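Local coordinates for protein Csm3 (Thermoplasma volcanium, PDB 6AE2) that probably serves as an RNA-binding backbone subunit of the type III-A CRISPR-Cas effector complex, where Csm3 proteins are thought to bind crRNA and cut target RNA, at residues S139-D142 / A143-I147; S183-E186 / G187-E190. One frame throughout, in Å; residues are numbered along the deposited sequence.

Interaction 1: S139-D142 / A143-I147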
loop_
_atom_site.group_PDB
_atom_site.type_symbol
_atom_site.label_atom_id
_atom_site.label_comp_id
_atom_site.label_asym_id
_atom_site.label_seq_id
_atom_site.Cartn_x
_atom_site.Cartn_y
_atom_site.Cartn_z
ATOM N N SER A 139 4.734 10.770 23.595
ATOM C CA SER A 139 5.971 11.531 23.731
ATOM C C SER A 139 6.546 11.753 22.342
ATOM O O SER A 139 6.327 10.945 21.437
ATOM C CB SER A 139 6.997 10.825 24.631
ATOM O OG SER A 139 7.853 9.979 23.878
ATOM N N ALA A 140 7.285 12.856 22.183
ATOM C CA ALA A 140 7.824 13.221 20.874
ATOM C C ALA A 140 8.757 12.158 20.302
ATOM O O ALA A 140 8.976 12.132 19.086
ATOM C CB ALA A 140 8.558 14.561 20.960
ATOM N N GLU A 141 9.316 11.286 21.143
ATOM C CA GLU A 141 10.116 10.189 20.615
ATOM C C GLU A 141 9.234 9.037 20.147
ATOM O O GLU A 141 9.553 8.371 19.156
ATOM C CB GLU A 141 11.121 9.710 21.661
ATOM C CG GLU A 141 12.497 9.431 21.082
ATOM C CD GLU A 141 12.601 8.055 20.449
ATOM O OE1 GLU A 141 13.037 7.973 19.281
ATOM O OE2 GLU A 141 12.256 7.055 21.116
ATOM N N ASP A 142 8.119 8.787 20.846
ATOM C CA ASP A 142 7.094 7.896 20.310
ATOM C C ASP A 142 6.557 8.409 18.982
ATOM O O ASP A 142 6.102 7.618 18.147
ATOM C CB ASP A 142 5.935 7.750 21.299
ATOM C CG ASP A 142 6.295 6.925 22.515
ATOM O OD1 ASP A 142 7.142 6.018 22.394
ATOM O OD2 ASP A 142 5.712 7.179 23.593
ATOM N N ALA A 143 6.595 9.729 18.780
ATOM C CA ALA A 143 6.018 10.378 17.611
ATOM C C ALA A 143 6.601 9.828 16.317
ATOM O O ALA A 143 5.935 9.060 15.622
ATOM C CB ALA A 143 6.225 11.891 17.683
ATOM N N ARG A 144 7.839 10.198 15.989
ATOM C CA ARG A 144 8.451 9.853 14.711
ATOM C C ARG A 144 9.108 8.475 14.699
ATOM O O ARG A 144 9.914 8.191 13.805
ATOM C CB ARG A 144 9.457 10.928 14.297
ATOM C CG ARG A 144 8.920 12.322 14.564
ATOM C CD ARG A 144 8.159 12.865 13.359
ATOM N NE ARG A 144 8.946 12.966 12.131
ATOM C CZ ARG A 144 8.709 13.872 11.187
ATOM N NH1 ARG A 144 7.715 14.731 11.338
ATOM N NH2 ARG A 144 9.453 13.928 10.095
ATOM N N ASN A 145 8.785 7.613 15.665
ATOM C CA ASN A 145 8.772 6.188 15.360
ATOM C C ASN A 145 7.830 5.913 14.198
ATOM O O ASN A 145 8.031 4.958 13.441
ATOM C CB ASN A 145 8.337 5.389 16.586
ATOM C CG ASN A 145 9.481 5.088 17.529
ATOM O OD1 ASN A 145 10.491 5.790 17.548
ATOM N ND2 ASN A 145 9.327 4.032 18.322
ATOM N N VAL A 146 6.794 6.744 14.053
ATOM C CA VAL A 146 5.839 6.651 12.955
ATOM C C VAL A 146 6.541 6.686 11.602
ATOM O O VAL A 146 6.023 6.154 10.612
ATOM C CB VAL A 146 4.797 7.785 13.113
ATOM C CG1 VAL A 146 4.208 8.225 11.787
ATOM C CG2 VAL A 146 3.702 7.363 14.083
ATOM N N ILE A 147 7.733 7.274 11.533
ATOM C CA ILE A 147 8.407 7.502 10.262
ATOM C C ILE A 147 9.604 6.570 10.137
ATOM O O ILE A 147 10.460 6.504 11.031
ATOM C CB ILE A 147 8.814 8.977 10.090
ATOM C CG1 ILE A 147 7.614 9.782 9.569
ATOM C CG2 ILE A 147 9.987 9.100 9.133
ATOM C CD1 ILE A 147 7.937 11.162 9.085
#
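The methyl group of Ala-143 lies over the peptide carbonyl of Ala-140, with CB of Ala-143 3.1 Å from O of Ala-140, a contact between residues i and i+3 of the helical turn 140-143. Two residues further on, CB of Asn-145 meets O of Asp-142 at 3.5 Å. The Asn-145 side chain leans back over the turn toward Glu-141, whose chain bends at its second torsion (chi2 -83°) and brings the carboxylate round toward the amide; the two planar groups stand steeply to each other, 79° apart. The turn starts at Ser-139. Its OG takes a nearly straight bond from N of Asp-142 at 3.3 Å and a weak one from N of Glu-141 at 3.4 Å, while its carbonyl O receives a weak bond from N of Ala-143 at 2.9 Å. Arg-144 is the first residue to leave helical backbone angles, and N of Val-146 donates to O of Ala-143 at 2.9 Å. Ala-143 faces inward onto Cys-73 and Leu-75 of strand 71-78, and Val-146 packs on Val-170. The arrangement is that of a serine N-capped, single-turn helix, here the connector that leads into the antiparallel hairpin of strands 147-151 and 166-170.

Interaction 2: S183-E186 / G187-E190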
loop_
_atom_site.group_PDB
_atom_site.type_symbol
_atom_site.label_atom_id
_atom_site.label_comp_id
_atom_site.label_asym_id
_atom_site.label_seq_id
_atom_site.Cartn_x
_atom_site.Cartn_y
_atom_site.Cartn_z
ATOM N N SER A 183 -22.548 17.118 0.529
ATOM C CA SER A 183 -23.708 18.000 0.524
ATOM C C SER A 183 -24.741 17.479 -0.467
ATOM O O SER A 183 -24.410 17.186 -1.620
ATOM C CB SER A 183 -23.305 19.431 0.176
ATOM O OG SER A 183 -22.404 19.941 1.142
ATOM N N ILE A 184 -25.988 17.363 -0.012
ATOM C CA ILE A 184 -27.071 16.784 -0.797
ATOM C C ILE A 184 -28.100 17.869 -1.073
ATOM O O ILE A 184 -28.548 18.557 -0.149
ATOM C CB ILE A 184 -27.726 15.592 -0.074
ATOM C CG1 ILE A 184 -26.662 14.598 0.395
ATOM C CG2 ILE A 184 -28.751 14.914 -0.977
ATOM C CD1 ILE A 184 -25.846 14.000 -0.722
ATOM N N TYR A 185 -28.481 18.011 -2.338
ATOM C CA TYR A 185 -29.479 18.981 -2.753
ATOM C C TYR A 185 -30.676 18.259 -3.356
ATOM O O TYR A 185 -30.571 17.121 -3.819
ATOM C CB TYR A 185 -28.893 19.982 -3.761
ATOM C CG TYR A 185 -27.869 20.920 -3.152
ATOM C CD1 TYR A 185 -26.610 20.461 -2.785
ATOM C CD2 TYR A 185 -28.165 22.262 -2.940
ATOM C CE1 TYR A 185 -25.673 21.313 -2.223
ATOM C CE2 TYR A 185 -27.234 23.122 -2.378
ATOM C CZ TYR A 185 -25.990 22.642 -2.023
ATOM O OH TYR A 185 -25.061 23.490 -1.465
ATOM N N GLU A 186 -31.828 18.925 -3.333
ATOM C CA GLU A 186 -33.020 18.347 -3.940
ATOM C C GLU A 186 -32.809 18.184 -5.439
ATOM O O GLU A 186 -32.376 19.115 -6.124
ATOM C CB GLU A 186 -34.245 19.218 -3.655
ATOM C CG GLU A 186 -34.421 19.561 -2.186
ATOM C CD GLU A 186 -35.854 19.897 -1.818
ATOM O OE1 GLU A 186 -36.379 19.280 -0.866
ATOM O OE2 GLU A 186 -36.451 20.778 -2.471
ATOM N N GLY A 187 -33.109 16.988 -5.943
ATOM C CA GLY A 187 -32.786 16.611 -7.301
ATOM C C GLY A 187 -31.538 15.764 -7.430
ATOM O O GLY A 187 -31.246 15.279 -8.531
ATOM N N ASP A 188 -30.798 15.573 -6.342
ATOM C CA ASP A 188 -29.583 14.774 -6.349
ATOM C C ASP A 188 -29.893 13.322 -6.006
ATOM O O ASP A 188 -30.790 13.029 -5.211
ATOM C CB ASP A 188 -28.569 15.331 -5.350
ATOM C CG ASP A 188 -27.777 16.493 -5.905
ATOM O OD1 ASP A 188 -27.726 16.645 -7.144
ATOM O OD2 ASP A 188 -27.201 17.255 -5.099
ATOM N N ASN A 189 -29.135 12.413 -6.616
ATOM C CA ASN A 189 -29.268 10.981 -6.349
ATOM C C ASN A 189 -28.256 10.618 -5.269
ATOM O O ASN A 189 -27.105 10.279 -5.549
ATOM C CB ASN A 189 -29.065 10.170 -7.623
ATOM C CG ASN A 189 -29.564 8.743 -7.493
ATOM O OD1 ASN A 189 -29.581 8.177 -6.400
ATOM N ND2 ASN A 189 -29.987 8.159 -8.609
ATOM N N GLU A 190 -28.699 10.696 -4.010
ATOM C CA GLU A 190 -27.812 10.441 -2.879
ATOM C C GLU A 190 -27.196 9.049 -2.955
ATOM O O GLU A 190 -25.994 8.875 -2.724
ATOM C CB GLU A 190 -28.582 10.618 -1.569
ATOM C CG GLU A 190 -27.783 10.278 -0.323
ATOM C CD GLU A 190 -28.665 9.902 0.851
ATOM O OE1 GLU A 190 -29.452 10.758 1.303
ATOM O OE2 GLU A 190 -28.570 8.748 1.322
#
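With CG of Asp-188 anti to its own carbonyl carbon (chi1 -82°), the carboxylate folds back over the turn, while the matching torsion of Tyr-185 (chi1 -69°) lays the phenol alongside it, both side chains pointing the same way. OD2 of Asp-188 accepts the N-H of Tyr-185 at 3.1 Å, taken on the anti side of the carboxylate and somewhat above its plane. The same oxygen sits 3.5 Å from CB of Tyr-185 and 4.0 Å from its CD1, at the edge of the ring and near the ring plane, with the ring and carboxylate planes 79° apart. In the opposite direction, N of Asp-188 donates to O of Tyr-185 at 3.0 Å, so the backbone and side chain of Asp-188 bind both the N-H and the C=O of Tyr-185. The backbone bond closes a type II beta turn, Tyr-185 to Asp-188, with Gly-187 at its third position, where positive phi would jam a CB against O of Glu-186. This turn begins the crossover from strand 175-185 to helix 190-205 in the second, split beta-alpha-beta unit of a ferredoxin-like (RRM-like) fold, common to RAMP proteins. OD2 of Asp-188 also forms a salt bridge with NE of Arg-124, and the Tyr-185 ring meets Trp-26 edge-to-face. Beneath the turn the contact becomes apolar: CG2 of Ile-184 lies 4.4 Å from CB of Asp-188, and CD1 of Ile-184 lies 4.2 Å from CG of Glu-190, with Met-193 packing on Ile-184. Asn-189 is the N-cap, its OD1 accepting from N of Glu-192, and Glu-190 turns its OE1 to the hydroxyl of Tyr-28.

Interactions 1 and 2 lie on opposite sides of the chain's centre, their nearest atoms about 30 Å apart, and share no secondary-structure element. Both include an N-cap, but 139-147 spans a whole one-turn helix, whereas 183-190 is a turn that leads from a strand into a helix. In 139-147 a serine hydroxyl is the cap, most other contacts run through the backbone, and an alanine is buried against strand 71-78, second from one edge of the six-stranded sheet. In 183-190 an aspartate carboxylate binds a strand peptide and an arginine, a surface contact with one buried residue, Ile-184, beneath it. Interaction 1 connects to the peripheral hairpin, interaction 2 to a helix of the core fold.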